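Local coordinates for protein ADP-ribosylating toxin CARDS (Mycoplasma pneumoniae, PDB 4TLV) that transfers ADP-ribose from NAD(+) to target proteins as a mono-ADP-ribosylating toxin and causes vacuolization in mammalian cells, at residues 342-354 / 402-415. Numbering follows the deposited sequence.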
loop_
_atom_site.group_PDB
_atom_site.type_symbol
_atom_site.label_atom_id
_atom_site.label_comp_id
_atom_site.label_asym_id
_atom_site.label_seq_id
_atom_site.Cartn_x
_atom_site.Cartn_y
_atom_site.Cartn_z
ATOM N N THR A 342 19.071 14.732 0.991
ATOM C CA THR A 342 19.988 15.592 1.730
ATOM C C THR A 342 20.474 16.685 0.786
ATOM O O THR A 342 19.796 17.006 -0.186
ATOM C CB THR A 342 21.184 14.804 2.302
ATOM O OG1 THR A 342 22.028 14.360 1.233
ATOM C CG2 THR A 342 20.699 13.597 3.104
ATOM N N GLN A 343 21.638 17.256 1.066
ATOM C CA GLN A 343 22.221 18.218 0.141
ATOM C C GLN A 343 23.272 17.564 -0.750
ATOM O O GLN A 343 23.857 18.226 -1.599
ATOM C CB GLN A 343 22.836 19.403 0.890
ATOM C CG GLN A 343 23.925 19.030 1.887
ATOM C CD GLN A 343 23.361 18.674 3.251
ATOM O OE1 GLN A 343 22.214 18.240 3.368
ATOM N NE2 GLN A 343 24.169 18.856 4.293
ATOM N N TYR A 344 23.512 16.269 -0.559
ATOM C CA TYR A 344 24.631 15.607 -1.225
ATOM C C TYR A 344 24.223 14.752 -2.413
ATOM O O TYR A 344 23.108 14.230 -2.470
ATOM C CB TYR A 344 25.437 14.775 -0.230
ATOM C CG TYR A 344 25.823 15.558 1.000
ATOM C CD1 TYR A 344 26.995 16.302 1.036
ATOM C CD2 TYR A 344 24.997 15.574 2.119
ATOM C CE1 TYR A 344 27.342 17.033 2.161
ATOM C CE2 TYR A 344 25.332 16.300 3.247
ATOM C CZ TYR A 344 26.503 17.029 3.264
ATOM O OH TYR A 344 26.834 17.750 4.389
ATOM N N ALA A 345 25.146 14.621 -3.362
ATOM C CA ALA A 345 24.932 13.792 -4.539
ATOM C C ALA A 345 24.903 12.319 -4.161
ATOM O O ALA A 345 25.924 11.751 -3.765
ATOM C CB ALA A 345 26.013 14.055 -5.601
ATOM N N GLY A 346 23.725 11.712 -4.275
ATOM C CA GLY A 346 23.581 10.285 -4.056
ATOM C C GLY A 346 23.773 9.863 -2.614
ATOM O O GLY A 346 24.488 8.903 -2.328
ATOM N N GLN A 347 23.126 10.580 -1.702
ATOM C CA GLN A 347 23.163 10.218 -0.296
ATOM C C GLN A 347 21.861 10.619 0.393
ATOM O O GLN A 347 21.664 11.779 0.759
ATOM C CB GLN A 347 24.377 10.849 0.398
ATOM C CG GLN A 347 24.614 10.357 1.817
ATOM C CD GLN A 347 25.921 10.871 2.409
ATOM O OE1 GLN A 347 26.813 11.311 1.686
ATOM N NE2 GLN A 347 26.038 10.809 3.731
ATOM N N LEU A 348 20.958 9.655 0.540
ATOM C CA LEU A 348 19.738 9.869 1.296
ATOM C C LEU A 348 20.050 9.556 2.735
ATOM O O LEU A 348 20.951 8.772 3.014
ATOM C CB LEU A 348 18.639 8.931 0.804
ATOM C CG LEU A 348 18.274 9.048 -0.667
ATOM C CD1 LEU A 348 17.355 7.892 -1.068
ATOM C CD2 LEU A 348 17.616 10.380 -0.930
ATOM N N LYS A 349 19.313 10.163 3.656
ATOM C CA LYS A 349 19.487 9.868 5.070
ATOM C C LYS A 349 18.210 9.256 5.647
ATOM O O LYS A 349 17.110 9.736 5.386
ATOM C CB LYS A 349 19.840 11.139 5.834
ATOM C CG LYS A 349 19.609 11.049 7.323
ATOM C CD LYS A 349 20.881 10.701 8.064
ATOM C CE LYS A 349 21.247 11.800 9.048
ATOM N NZ LYS A 349 20.335 11.849 10.230
ATOM N N VAL A 350 18.360 8.196 6.427
ATOM C CA VAL A 350 17.191 7.526 6.988
ATOM C C VAL A 350 16.753 8.160 8.315
ATOM O O VAL A 350 17.579 8.469 9.170
ATOM C CB VAL A 350 17.455 6.031 7.169
ATOM C CG1 VAL A 350 16.193 5.317 7.630
ATOM C CG2 VAL A 350 17.965 5.434 5.861
ATOM N N HIS A 351 15.441 8.327 8.480
ATOM C CA HIS A 351 14.862 9.016 9.629
ATOM C C HIS A 351 13.441 8.464 9.755
ATOM O O HIS A 351 12.900 7.947 8.789
ATOM C CB HIS A 351 14.811 10.517 9.314
ATOM C CG HIS A 351 14.669 11.403 10.510
ATOM N ND1 HIS A 351 15.502 11.637 11.550
ATOM C CD2 HIS A 351 13.572 12.216 10.709
ATOM C CE1 HIS A 351 14.885 12.556 12.370
ATOM N NE2 HIS A 351 13.724 12.895 11.834
ATOM N N LEU A 352 12.816 8.588 10.920
ATOM C CA LEU A 352 11.455 8.074 11.063
ATOM C C LEU A 352 10.438 9.071 10.533
ATOM O O LEU A 352 10.670 10.280 10.565
ATOM C CB LEU A 352 11.138 7.755 12.531
ATOM C CG LEU A 352 11.932 6.638 13.213
ATOM C CD1 LEU A 352 11.431 6.474 14.654
ATOM C CD2 LEU A 352 11.792 5.331 12.439
ATOM N N SER A 353 9.322 8.560 10.020
ATOM C CA SER A 353 8.133 9.383 9.836
ATOM C C SER A 353 6.872 8.534 9.987
ATOM O O SER A 353 6.947 7.309 10.087
ATOM C CB SER A 353 8.144 10.140 8.501
ATOM O OG SER A 353 7.991 9.258 7.425
ATOM N N VAL A 354 5.719 9.187 10.036
ATOM C CA VAL A 354 4.450 8.487 10.231
ATOM C C VAL A 354 4.240 7.447 9.118
ATOM O O VAL A 354 4.311 7.775 7.932
ATOM C CB VAL A 354 3.277 9.483 10.280
ATOM C CG1 VAL A 354 1.914 8.759 10.278
ATOM C CG2 VAL A 354 3.392 10.349 11.526
ATOM N N ASP A 402 24.876 7.388 11.870
ATOM C CA ASP A 402 23.783 7.661 10.963
ATOM C C ASP A 402 23.692 6.617 9.856
ATOM O O ASP A 402 24.687 5.976 9.497
ATOM C CB ASP A 402 23.930 9.055 10.358
ATOM C CG ASP A 402 23.568 10.158 11.343
ATOM O OD1 ASP A 402 23.141 9.844 12.476
ATOM O OD2 ASP A 402 23.701 11.341 10.974
ATOM N N LEU A 403 22.487 6.459 9.323
ATOM C CA LEU A 403 22.211 5.474 8.285
ATOM C C LEU A 403 21.838 6.175 6.985
ATOM O O LEU A 403 20.970 7.045 6.978
ATOM C CB LEU A 403 21.072 4.539 8.725
ATOM C CG LEU A 403 20.637 3.477 7.719
ATOM C CD1 LEU A 403 21.776 2.485 7.457
ATOM C CD2 LEU A 403 19.364 2.754 8.217
ATOM N N TYR A 404 22.493 5.791 5.890
ATOM C CA TYR A 404 22.257 6.430 4.593
ATOM C C TYR A 404 21.808 5.433 3.534
ATOM O O TYR A 404 21.933 4.227 3.710
ATOM C CB TYR A 404 23.524 7.126 4.090
ATOM C CG TYR A 404 24.171 8.041 5.110
ATOM C CD1 TYR A 404 23.642 9.299 5.385
ATOM C CD2 TYR A 404 25.310 7.644 5.799
ATOM C CE1 TYR A 404 24.234 10.136 6.323
ATOM C CE2 TYR A 404 25.913 8.472 6.738
ATOM C CZ TYR A 404 25.373 9.716 6.990
ATOM O OH TYR A 404 25.969 10.530 7.924
ATOM N N VAL A 405 21.283 5.954 2.430
ATOM C CA VAL A 405 21.017 5.157 1.250
ATOM C C VAL A 405 21.810 5.783 0.108
ATOM O O VAL A 405 21.721 6.995 -0.112
ATOM C CB VAL A 405 19.536 5.191 0.864
ATOM C CG1 VAL A 405 19.295 4.326 -0.369
ATOM C CG2 VAL A 405 18.664 4.761 2.042
ATOM N N CYS A 406 22.569 4.959 -0.611
ATOM C CA CYS A 406 23.372 5.411 -1.749
ATOM C C CYS A 406 23.244 4.459 -2.919
ATOM O O CYS A 406 23.100 3.255 -2.726
ATOM C CB CYS A 406 24.862 5.455 -1.389
ATOM S SG CYS A 406 25.291 6.379 0.078
ATOM N N PRO A 407 23.338 4.995 -4.144
ATOM C CA PRO A 407 23.564 4.135 -5.312
ATOM C C PRO A 407 24.795 3.263 -5.059
ATOM O O PRO A 407 25.727 3.701 -4.377
ATOM C CB PRO A 407 23.845 5.135 -6.438
ATOM C CG PRO A 407 23.210 6.418 -5.988
ATOM C CD PRO A 407 23.322 6.429 -4.485
ATOM N N LEU A 408 24.800 2.044 -5.579
ATOM C CA LEU A 408 25.944 1.159 -5.389
ATOM C C LEU A 408 27.151 1.685 -6.160
ATOM O O LEU A 408 28.290 1.478 -5.763
ATOM C CB LEU A 408 25.616 -0.257 -5.855
ATOM C CG LEU A 408 24.461 -0.923 -5.111
ATOM C CD1 LEU A 408 24.186 -2.311 -5.673
ATOM C CD2 LEU A 408 24.741 -0.968 -3.626
ATOM N N LYS A 409 26.887 2.381 -7.256
ATOM C CA LYS A 409 27.961 2.884 -8.107
ATOM C C LYS A 409 28.597 4.155 -7.543
ATOM O O LYS A 409 27.903 5.117 -7.208
ATOM C CB LYS A 409 27.451 3.124 -9.528
ATOM C CG LYS A 409 28.542 3.025 -10.592
ATOM C CD LYS A 409 27.971 3.113 -11.998
ATOM C CE LYS A 409 27.288 4.451 -12.227
ATOM N NZ LYS A 409 26.845 4.627 -13.637
ATOM N N ASN A 410 29.919 4.148 -7.426
ATOM C CA ASN A 410 30.650 5.338 -7.005
ATOM C C ASN A 410 30.072 5.966 -5.745
ATOM O O ASN A 410 29.678 7.130 -5.768
ATOM C CB ASN A 410 30.631 6.392 -8.116
ATOM C CG ASN A 410 31.190 5.874 -9.428
ATOM O OD1 ASN A 410 32.037 4.981 -9.447
ATOM N ND2 ASN A 410 30.722 6.444 -10.534
ATOM N N PRO A 411 30.010 5.198 -4.646
ATOM C CA PRO A 411 29.500 5.727 -3.377
ATOM C C PRO A 411 30.477 6.734 -2.778
ATOM O O PRO A 411 31.670 6.663 -3.068
ATOM C CB PRO A 411 29.435 4.484 -2.481
ATOM C CG PRO A 411 29.574 3.308 -3.411
ATOM C CD PRO A 411 30.418 3.789 -4.526
ATOM N N PRO A 412 29.980 7.661 -1.948
ATOM C CA PRO A 412 30.868 8.640 -1.314
ATOM C C PRO A 412 32.038 7.985 -0.576
ATOM O O PRO A 412 31.973 6.816 -0.187
ATOM C CB PRO A 412 29.936 9.385 -0.356
ATOM C CG PRO A 412 28.592 9.287 -1.009
ATOM C CD PRO A 412 28.559 7.932 -1.665
ATOM N N SER A 413 33.101 8.759 -0.388
ATOM C CA SER A 413 34.410 8.241 0.015
ATOM C C SER A 413 34.406 7.225 1.162
ATOM O O SER A 413 34.754 6.058 0.981
ATOM C CB SER A 413 35.352 9.404 0.368
ATOM O OG SER A 413 35.480 10.320 -0.712
ATOM N N ASP A 414 34.028 7.685 2.344
ATOM C CA ASP A 414 34.202 6.892 3.550
ATOM C C ASP A 414 33.029 5.949 3.822
ATOM O O ASP A 414 32.956 5.344 4.891
ATOM C CB ASP A 414 34.402 7.822 4.753
ATOM C CG ASP A 414 35.520 8.836 4.537
ATOM O OD1 ASP A 414 36.639 8.425 4.164
ATOM O OD2 ASP A 414 35.279 10.046 4.753
ATOM N N LEU A 415 32.111 5.827 2.870
ATOM C CA LEU A 415 30.903 5.035 3.104
ATOM C C LEU A 415 31.086 3.584 2.672
ATOM O O LEU A 415 31.772 3.298 1.689
ATOM C CB LEU A 415 29.700 5.640 2.373
ATOM C CG LEU A 415 29.245 7.059 2.740
ATOM C CD1 LEU A 415 27.918 7.398 2.071
ATOM C CD2 LEU A 415 29.121 7.223 4.227
HETATM O O HOH W 1 20.251 8.010 10.167
#
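Leu348 and Val405 face each other as an antiparallel hydrogen-bonded pair. Leu348 N donates to Val405 O at 2.8 Å, and Val405 N returns a bond to Leu348 O. Two residues on, Val350 N gives a nearly straight bond to Leu403 O at 2.9 Å. The tight part is the buried face that carries Leu348, Val350, Leu403 and Val405. There Leu348 CB meets Val405 CB at 3.8 Å. Val350 CG2, placed anti to its own carbonyl carbon, touches both Leu403 CG and Val405 CG2. Val350 and Leu403 extend in a common direction, with their branches against one another. Val299, Leu301 and Leu337 of adjoining strands extend this apolar layer. The pairing joins strands 348-354 and 401-407 in D2, a beta-trefoil domain, and strand 335-340 flanks the first of them. The other face, with Lys349, Tyr404 and Gln347, is partly exposed. Gln347 runs out extended, its CG anti to the backbone N (chi1 -171°). This carries NE2 over the centre of the Tyr404 ring, 3.2 Å above its plane, with the amide turned almost perpendicular to the ring. Leu348 O lies at the ring edge. Gln347 OE1 meets Pro412 CG, and Leu415 CD1 packs against the amide carbon. Looser is Lys349, which bends along its chain to form a rather long salt bridge, NZ to Asp402 OD2 at 3.5 Å. Where the strands part, a water accepts from Leu403 N and lies 2.9 Å from Val350 O. At the opposite end of the pairing, Gly346 O is buried against Pro407 CD at 3.5 Å, with Cys406 SG also close by.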